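Local coordinates for protein polyketide synthase (Lyngbya majuscula 19L, PDB 3QIT) that probably releases the finished chain in curacin A biosynthesis, acting as a thioesterase domain whose hydrolysis is coupled to decarboxylation and sulfate elimination, which leaves a terminal alkene, at residues P233-Y238 with Q259-F264. Numbering follows the deposited sequence.
Sequences PTTLVY and QAKRVF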
loop_
_atom_site.group_PDB
_atom_site.type_symbol
_atom_site.label_atom_id
_atom_site.label_comp_id
_atom_site.label_asym_id
_atom_site.label_seq_id
_atom_site.Cartn_x
_atom_site.Cartn_y
_atom_site.Cartn_z
ATOM N N PRO B 233 -8.092 28.296 0.632
ATOM C CA PRO B 233 -8.288 29.047 -0.619
ATOM C C PRO B 233 -7.662 28.313 -1.796
ATOM O O PRO B 233 -6.509 27.864 -1.713
ATOM C CB PRO B 233 -7.555 30.362 -0.354
ATOM C CG PRO B 233 -7.642 30.532 1.152
ATOM C CD PRO B 233 -7.436 29.124 1.666
ATOM N N THR B 234 -8.417 28.182 -2.882
ATOM C CA THR B 234 -8.027 27.246 -3.943
ATOM C C THR B 234 -8.156 27.903 -5.304
ATOM O O THR B 234 -9.064 28.690 -5.503
ATOM C CB THR B 234 -8.901 25.961 -3.881
ATOM O OG1 THR B 234 -8.697 25.323 -2.614
ATOM C CG2 THR B 234 -8.525 24.974 -5.012
ATOM N N THR B 235 -7.212 27.606 -6.204
ATOM C CA THR B 235 -7.285 28.015 -7.598
ATOM C C THR B 235 -7.168 26.785 -8.477
ATOM O O THR B 235 -6.156 26.046 -8.383
ATOM C CB THR B 235 -6.134 28.973 -7.938
ATOM O OG1 THR B 235 -6.232 30.119 -7.083
ATOM C CG2 THR B 235 -6.201 29.425 -9.404
ATOM N N LEU B 236 -8.208 26.565 -9.292
ATOM C CA LEU B 236 -8.202 25.529 -10.323
ATOM C C LEU B 236 -7.623 26.094 -11.615
ATOM O O LEU B 236 -8.155 27.063 -12.172
ATOM C CB LEU B 236 -9.617 24.965 -10.556
ATOM C CG LEU B 236 -10.258 24.251 -9.369
ATOM C CD1 LEU B 236 -11.795 24.147 -9.522
ATOM C CD2 LEU B 236 -9.625 22.836 -9.173
ATOM N N VAL B 237 -6.536 25.493 -12.093
ATOM C CA VAL B 237 -5.870 25.978 -13.295
ATOM C C VAL B 237 -6.000 24.960 -14.416
ATOM O O VAL B 237 -5.655 23.792 -14.241
ATOM C CB VAL B 237 -4.387 26.283 -13.029
ATOM C CG1 VAL B 237 -3.722 26.939 -14.249
ATOM C CG2 VAL B 237 -4.231 27.120 -11.760
ATOM N N TYR B 238 -6.492 25.401 -15.570
ATOM C CA TYR B 238 -6.650 24.492 -16.716
ATOM C C TYR B 238 -5.997 25.020 -17.964
ATOM O O TYR B 238 -5.866 26.234 -18.147
ATOM C CB TYR B 238 -8.120 24.275 -17.040
ATOM C CG TYR B 238 -8.977 23.859 -15.884
ATOM C CD1 TYR B 238 -9.018 22.517 -15.462
ATOM C CD2 TYR B 238 -9.788 24.782 -15.236
ATOM C CE1 TYR B 238 -9.846 22.120 -14.394
ATOM C CE2 TYR B 238 -10.600 24.402 -14.162
ATOM C CZ TYR B 238 -10.631 23.069 -13.754
ATOM O OH TYR B 238 -11.448 22.710 -12.705
ATOM N N GLN B 259 -16.139 27.550 -3.995
ATOM C CA GLN B 259 -15.323 28.679 -3.566
ATOM C C GLN B 259 -13.997 28.792 -4.300
ATOM O O GLN B 259 -13.292 29.782 -4.140
ATOM C CB GLN B 259 -15.107 28.678 -2.046
ATOM C CG GLN B 259 -16.312 29.206 -1.251
ATOM C CD GLN B 259 -16.839 30.544 -1.774
ATOM O OE1 GLN B 259 -17.948 30.618 -2.309
ATOM N NE2 GLN B 259 -16.039 31.604 -1.631
ATOM N N ALA B 260 -13.665 27.792 -5.118
ATOM C CA ALA B 260 -12.410 27.821 -5.895
ATOM C C ALA B 260 -12.432 28.878 -6.992
ATOM O O ALA B 260 -13.431 29.048 -7.699
ATOM C CB ALA B 260 -12.110 26.456 -6.498
ATOM N N LYS B 261 -11.313 29.578 -7.121
ATOM C CA LYS B 261 -11.082 30.432 -8.269
ATOM C C LYS B 261 -10.745 29.535 -9.448
ATOM O O LYS B 261 -10.257 28.425 -9.255
ATOM C CB LYS B 261 -9.911 31.352 -7.985
ATOM C CG LYS B 261 -10.152 32.263 -6.792
ATOM C CD LYS B 261 -8.862 32.925 -6.395
ATOM C CE LYS B 261 -8.705 32.969 -4.889
ATOM N NZ LYS B 261 -8.277 31.657 -4.305
ATOM N N ARG B 262 -11.044 29.985 -10.661
ATOM C CA ARG B 262 -10.804 29.153 -11.856
ATOM C C ARG B 262 -10.099 29.955 -12.917
ATOM O O ARG B 262 -10.473 31.107 -13.190
ATOM C CB ARG B 262 -12.135 28.594 -12.389
ATOM C CG ARG B 262 -12.808 27.647 -11.388
ATOM C CD ARG B 262 -14.265 27.320 -11.721
ATOM N NE ARG B 262 -14.570 27.415 -13.139
ATOM C CZ ARG B 262 -15.364 28.335 -13.689
ATOM N NH1 ARG B 262 -15.557 28.306 -14.990
ATOM N NH2 ARG B 262 -15.976 29.267 -12.957
ATOM N N VAL B 263 -9.077 29.366 -13.525
ATOM C CA VAL B 263 -8.344 30.085 -14.558
ATOM C C VAL B 263 -7.948 29.189 -15.725
ATOM O O VAL B 263 -7.602 28.000 -15.548
ATOM C CB VAL B 263 -7.161 30.912 -13.968
ATOM C CG1 VAL B 263 -6.047 30.036 -13.519
ATOM C CG2 VAL B 263 -6.657 31.986 -14.969
ATOM N N PHE B 264 -8.024 29.755 -16.924
ATOM C CA PHE B 264 -7.574 29.044 -18.110
ATOM C C PHE B 264 -6.333 29.698 -18.675
ATOM O O PHE B 264 -6.351 30.876 -19.042
ATOM C CB PHE B 264 -8.705 28.971 -19.151
ATOM C CG PHE B 264 -9.881 28.160 -18.686
ATOM C CD1 PHE B 264 -10.865 28.724 -17.861
ATOM C CD2 PHE B 264 -9.986 26.816 -19.027
ATOM C CE1 PHE B 264 -11.950 27.958 -17.413
ATOM C CE2 PHE B 264 -11.067 26.043 -18.589
ATOM C CZ PHE B 264 -12.049 26.614 -17.779
HETATM O O HOH W 1 -10.811 29.775 -2.786
#
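Leu236 and Val263 carry the parallel pairing of strands 234-239 and 261-265: Leu236 N donates to Lys261 O at 2.8 Å, and Val263 N donates to Leu236 O, also 2.8 Å. Lys261 N to Thr234 O and Tyr238 N to Val263 O extend the pattern. Where the pairing begins, a water accepts from Thr234 N and donates to Gln259 O. The lysine chain, bent at chi3 (-139°) and chi4, curls back so that NZ adds a weak bond to Thr234 O (3.3 Å); its salt bridge is with Glu122, which also binds Thr235 OG1.

Beta-branched Val237 and Val263 suit the extended backbone and lie side by side, with Val263 CG1 3.9 Å from Val237 CG2; Leu282 of helix 276-284 touches both. On the other face, Leu236 CD1 rests on the small Ala260 CB at 3.8 Å. Tyr238 CB comes within 3.7 Å of Phe264 CD2, and Tyr238 CD2 sits over one face of the Phe264 ring, the planes inclined by 30° and offset enough that little of one ring covers the other, while Tyr238 OH bonds Gln253 of helix 247-256. That helix connects the two strands in a beta-alpha-beta unit, whose second strand is the outermost of the alpha/beta hydrolase sheet in this chain.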